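Local atomic coordinates of putative curved DNA-binding protein (Chaetomium thermophilum var. thermophilum DSM 1495, PDB entry 4IPA), a protein that probably acts in ribosome biogenesis as an Arx1 of the methionine aminopeptidase-like M24 family, with a tentatively assigned DNA-binding role. Residues 97-102 and 314-319; 163-168 and 347-352. One frame throughout, in Å; residues are numbered along the deposited sequence.

Contact 1. Residues 97-102 and 314-319; sequences TPLRSD and DAKSGV
Leu99 and Lys316 meet through hydrocarbon, the CD1 methyl of the leucine lying 4.1 Å from CG of the lysine, where their side chains cross at a slant. Lysine suits this place because its inner methylenes can pack against a buried leucine while its amino group goes on to polar ground. A bend in the chain, chi3 88°, turns the lysine's outer part, and NZ ends near Ser101 and Asp102 without bonding either directly: it stands 4.2 Å from Ser101 OG and 4.7 Å from Asp102 OD1. One water spans the gap. It accepts a hydrogen bond from Lys316 NZ at 2.8 Å and donates to Ser101 OG at 2.6 Å and to Asp102 OD1 at 2.5 Å.

The next shell holds these groups in position. Ser101 OG is also hydrogen-bonded to Glu312 OE1, at the start of helix 312-324, and the other oxygen of that carboxylate takes the backbone N-H of Arg100, so Glu312 ties the loop to the helix that carries Lys316. Asp102 OD1 has a second partner in Arg270 NH1, and Lys316 NZ a second one in a bound sulfate, probably from the crystallisation liquor.

Three bonds hold the water, so the pairing of ammonium and carboxylate between loop and helix is water-mediated rather than direct. Asp102 probably draws its stabilisation from Arg270 directly and from Lys316 through this water, which would help offset the like charge of nearby Glu105.

Contact 2. Residues 163-168 and 347-352; sequences VLLRLM and TTIAIT
Ile349 offers one branch to each of two side chains of residues 163-168. Its CG2 methyl meets CD2 of Leu165 at 3.9 Å, while the longer arm ends with CD1 at 4.2 Å from the CE methyl of Met168. The branching at CB makes this division possible: CG1 sits between the backbone N and the carbonyl carbon (chi1 67°), which leaves CG2 beside the N and sends the two arms apart. The side chains of Leu165 and Ile349 run antiparallel and overlap alongside, the contact being methyl to methyl. The CB of Leu165 is not aimed squarely at the strand, and it is the CD2 branch that covers the remaining distance.

Met168 comes in on a slant to Ile349. Its long unbranched chain is extended as far as SD and then turns at chi3 (77°) to bring CE against the isoleucine, a flexible reach that suits a residue whose backbone is set back from the strand.

This is helix-on-sheet packing in the pita-bread fold of the M24 family. Strand 342-352 runs between antiparallel neighbours 250-258 and 355-360, and its residues Thr347, Ile349 and Ile351 direct CB toward the helix. Thr348 instead binds Ile130 O through its hydroxyl. Beta-branched residues suit an extended strand, and the branches of Ile349 and Ile351 supply the apolar surface met here.

Further along, Ile351 meets backbone rather than side chain, with its CD1 4.2 Å from Met168 O. The same methionine also lies on Trp251 and Val253 of neighbouring strand 250-258, on Ile356 of the other neighbour, 355-360, and on Pro245, while Leu165 leans on Arg358 and Leu389.

Contacts 1 and 2 lie on opposite sides of the chain's centre, with their own centres about 36 Å apart and their nearest atoms about 17 Å apart, so neither touches the other. They also differ in depth: the centre of contact 2, which is wholly buried, lies about 13 Å from the centre of the chain, and that of contact 1, partly open, about 23 Å. Their segments alternate along the sequence, 97-102 and 163-168 pairing in turn with 314-319 and 347-352, so that each fastens an early part of the chain to a late one. A bound sulfate, probably from the crystallisation liquor, lies about 3 Å from the side chain of Lys316 (nearest atoms); contact 2 is apolar structural packing.

Contact 1. Residues 97-102 and 314-319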
# COMPACT_ATOMS: atom_id res chain seq x y z
N THR A 97 4.17 0.71 12.93
CA THR A 97 4.76 -0.53 13.46
C THR A 97 5.81 -0.21 14.54
O THR A 97 7.01 -0.26 14.29
CB THR A 97 5.36 -1.42 12.33
OG1 THR A 97 6.19 -2.45 12.88
CG2 THR A 97 6.18 -0.59 11.35
N PRO A 98 5.34 0.10 15.76
CA PRO A 98 6.17 0.72 16.80
C PRO A 98 7.14 -0.23 17.52
O PRO A 98 7.04 -1.45 17.40
CB PRO A 98 5.13 1.26 17.78
CG PRO A 98 3.99 0.29 17.68
CD PRO A 98 3.97 -0.18 16.23
N LEU A 99 8.09 0.35 18.26
CA LEU A 99 9.02 -0.45 19.07
C LEU A 99 8.38 -0.98 20.34
O LEU A 99 7.53 -0.32 20.95
CB LEU A 99 10.25 0.36 19.44
CG LEU A 99 11.12 0.82 18.26
CD1 LEU A 99 12.39 1.47 18.76
CD2 LEU A 99 11.44 -0.37 17.37
N ARG A 100 8.78 -2.17 20.75
CA ARG A 100 8.32 -2.71 22.03
C ARG A 100 8.87 -1.91 23.22
O ARG A 100 8.18 -1.75 24.23
CB ARG A 100 8.68 -4.20 22.17
CG ARG A 100 8.07 -4.85 23.41
CD ARG A 100 7.99 -6.37 23.32
NE ARG A 100 6.88 -6.84 22.51
CZ ARG A 100 5.59 -6.75 22.86
NH1 ARG A 100 5.25 -6.19 24.00
NH2 ARG A 100 4.65 -7.22 22.05
N SER A 101 10.09 -1.38 23.07
CA SER A 101 10.75 -0.61 24.13
C SER A 101 10.29 0.85 24.24
O SER A 101 10.69 1.55 25.17
CB SER A 101 12.27 -0.65 23.94
OG SER A 101 12.65 0.02 22.74
N ASP A 102 9.51 1.31 23.27
CA ASP A 102 8.80 2.59 23.43
C ASP A 102 7.52 2.27 24.17
O ASP A 102 6.52 1.91 23.56
CB ASP A 102 8.49 3.21 22.07
CG ASP A 102 9.68 3.92 21.45
OD1 ASP A 102 10.67 4.18 22.17
OD2 ASP A 102 9.63 4.22 20.25
N ASP A 314 20.58 -1.68 19.62
CA ASP A 314 21.39 -1.59 18.41
C ASP A 314 20.61 -0.91 17.26
O ASP A 314 21.17 -0.14 16.47
CB ASP A 314 21.86 -2.98 17.96
CG ASP A 314 22.96 -3.56 18.86
OD1 ASP A 314 23.56 -2.79 19.62
OD2 ASP A 314 23.24 -4.78 18.81
N ALA A 315 19.32 -1.19 17.19
CA ALA A 315 18.52 -0.68 16.08
C ALA A 315 18.55 0.84 16.14
O ALA A 315 18.84 1.50 15.14
CB ALA A 315 17.11 -1.20 16.13
N LYS A 316 18.29 1.40 17.32
CA LYS A 316 18.20 2.85 17.49
C LYS A 316 19.53 3.55 17.30
O LYS A 316 19.58 4.69 16.85
CB LYS A 316 17.65 3.20 18.87
CG LYS A 316 16.30 2.58 19.16
CD LYS A 316 16.11 2.36 20.65
CE LYS A 316 15.52 3.57 21.31
NZ LYS A 316 15.23 3.29 22.75
N SER A 317 20.61 2.87 17.66
CA SER A 317 21.93 3.45 17.54
C SER A 317 22.41 3.49 16.09
O SER A 317 22.81 4.53 15.60
CB SER A 317 22.91 2.65 18.41
OG SER A 317 24.24 3.02 18.14
N GLY A 318 22.36 2.34 15.43
CA GLY A 318 22.86 2.24 14.07
C GLY A 318 22.00 2.93 13.02
O GLY A 318 22.52 3.40 12.01
N VAL A 319 20.69 3.00 13.25
CA VAL A 319 19.81 3.59 12.24
C VAL A 319 20.17 5.05 11.95
O VAL A 319 20.03 5.52 10.82
CB VAL A 319 18.32 3.47 12.60
CG1 VAL A 319 17.95 4.43 13.74
CG2 VAL A 319 17.48 3.76 11.36
O HOH W 1 12.54 2.60 22.64

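Contact 2. Residues 163-168 and 347-352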
# COMPACT_ATOMS: atom_id res chain seq x y z
N VAL A 163 -11.59 3.66 -10.14
CA VAL A 163 -11.28 4.62 -11.19
C VAL A 163 -9.79 4.60 -11.54
O VAL A 163 -9.43 4.48 -12.71
CB VAL A 163 -11.73 6.04 -10.83
CG1 VAL A 163 -11.26 7.05 -11.90
CG2 VAL A 163 -13.24 6.08 -10.69
N LEU A 164 -8.92 4.70 -10.54
CA LEU A 164 -7.47 4.66 -10.77
C LEU A 164 -7.04 3.43 -11.58
O LEU A 164 -6.30 3.54 -12.56
CB LEU A 164 -6.70 4.70 -9.44
CG LEU A 164 -5.18 4.60 -9.57
CD1 LEU A 164 -4.68 5.58 -10.64
CD2 LEU A 164 -4.47 4.83 -8.22
N LEU A 165 -7.49 2.25 -11.16
CA LEU A 165 -7.15 1.02 -11.86
C LEU A 165 -7.51 1.07 -13.36
O LEU A 165 -6.74 0.61 -14.22
CB LEU A 165 -7.80 -0.19 -11.18
CG LEU A 165 -7.23 -0.56 -9.79
CD1 LEU A 165 -8.01 -1.72 -9.13
CD2 LEU A 165 -5.74 -0.88 -9.87
N ARG A 166 -8.68 1.63 -13.67
CA ARG A 166 -9.16 1.77 -15.04
C ARG A 166 -8.38 2.83 -15.83
O ARG A 166 -8.19 2.70 -17.03
CB ARG A 166 -10.66 2.07 -15.06
CG ARG A 166 -11.50 0.81 -14.90
CD ARG A 166 -12.87 1.10 -14.34
NE ARG A 166 -13.61 -0.14 -14.13
CZ ARG A 166 -13.54 -0.88 -13.02
NH1 ARG A 166 -12.76 -0.49 -12.01
NH2 ARG A 166 -14.24 -2.00 -12.93
N LEU A 167 -7.90 3.87 -15.13
CA LEU A 167 -7.08 4.89 -15.77
C LEU A 167 -5.70 4.34 -16.10
O LEU A 167 -4.92 5.00 -16.80
CB LEU A 167 -6.95 6.12 -14.87
CG LEU A 167 -8.26 6.90 -14.67
CD1 LEU A 167 -8.10 8.09 -13.73
CD2 LEU A 167 -8.77 7.35 -16.02
N MET A 168 -5.41 3.14 -15.61
CA MET A 168 -4.07 2.57 -15.79
C MET A 168 -4.00 1.57 -16.95
O MET A 168 -2.92 1.19 -17.38
CB MET A 168 -3.57 1.93 -14.49
CG MET A 168 -3.27 2.93 -13.36
SD MET A 168 -2.59 2.11 -11.89
CE MET A 168 -0.88 1.82 -12.39
N THR A 347 -3.12 -2.28 -3.83
CA THR A 347 -3.27 -3.49 -4.60
C THR A 347 -2.03 -3.66 -5.46
O THR A 347 -1.58 -2.71 -6.10
CB THR A 347 -4.51 -3.39 -5.53
OG1 THR A 347 -5.67 -3.05 -4.75
CG2 THR A 347 -4.75 -4.70 -6.27
N THR A 348 -1.46 -4.85 -5.49
CA THR A 348 -0.38 -5.14 -6.43
C THR A 348 -0.97 -5.74 -7.71
O THR A 348 -1.61 -6.79 -7.66
CB THR A 348 0.65 -6.09 -5.82
OG1 THR A 348 1.30 -5.42 -4.73
CG2 THR A 348 1.70 -6.51 -6.89
N ILE A 349 -0.79 -5.07 -8.84
CA ILE A 349 -1.37 -5.53 -10.10
C ILE A 349 -0.34 -5.96 -11.14
O ILE A 349 0.82 -5.56 -11.10
CB ILE A 349 -2.22 -4.45 -10.79
CG1 ILE A 349 -1.32 -3.30 -11.25
CG2 ILE A 349 -3.37 -4.00 -9.88
CD1 ILE A 349 -2.03 -2.20 -12.00
N ALA A 350 -0.81 -6.75 -12.10
CA ALA A 350 -0.05 -7.03 -13.31
C ALA A 350 -0.80 -6.51 -14.53
O ALA A 350 -2.03 -6.63 -14.62
CB ALA A 350 0.21 -8.52 -13.44
N ILE A 351 -0.06 -5.91 -15.46
CA ILE A 351 -0.62 -5.42 -16.69
C ILE A 351 -0.18 -6.34 -17.80
O ILE A 351 1.02 -6.45 -18.07
CB ILE A 351 -0.14 -3.99 -16.98
CG1 ILE A 351 -0.38 -3.10 -15.75
CG2 ILE A 351 -0.85 -3.45 -18.21
CD1 ILE A 351 -0.10 -1.60 -15.95
N THR A 352 -1.12 -7.03 -18.43
CA THR A 352 -0.79 -7.92 -19.53
C THR A 352 -1.66 -7.61 -20.75
O THR A 352 -2.51 -6.72 -20.71
CB THR A 352 -1.04 -9.40 -19.17
OG1 THR A 352 -2.45 -9.62 -19.06
CG2 THR A 352 -0.36 -9.77 -17.87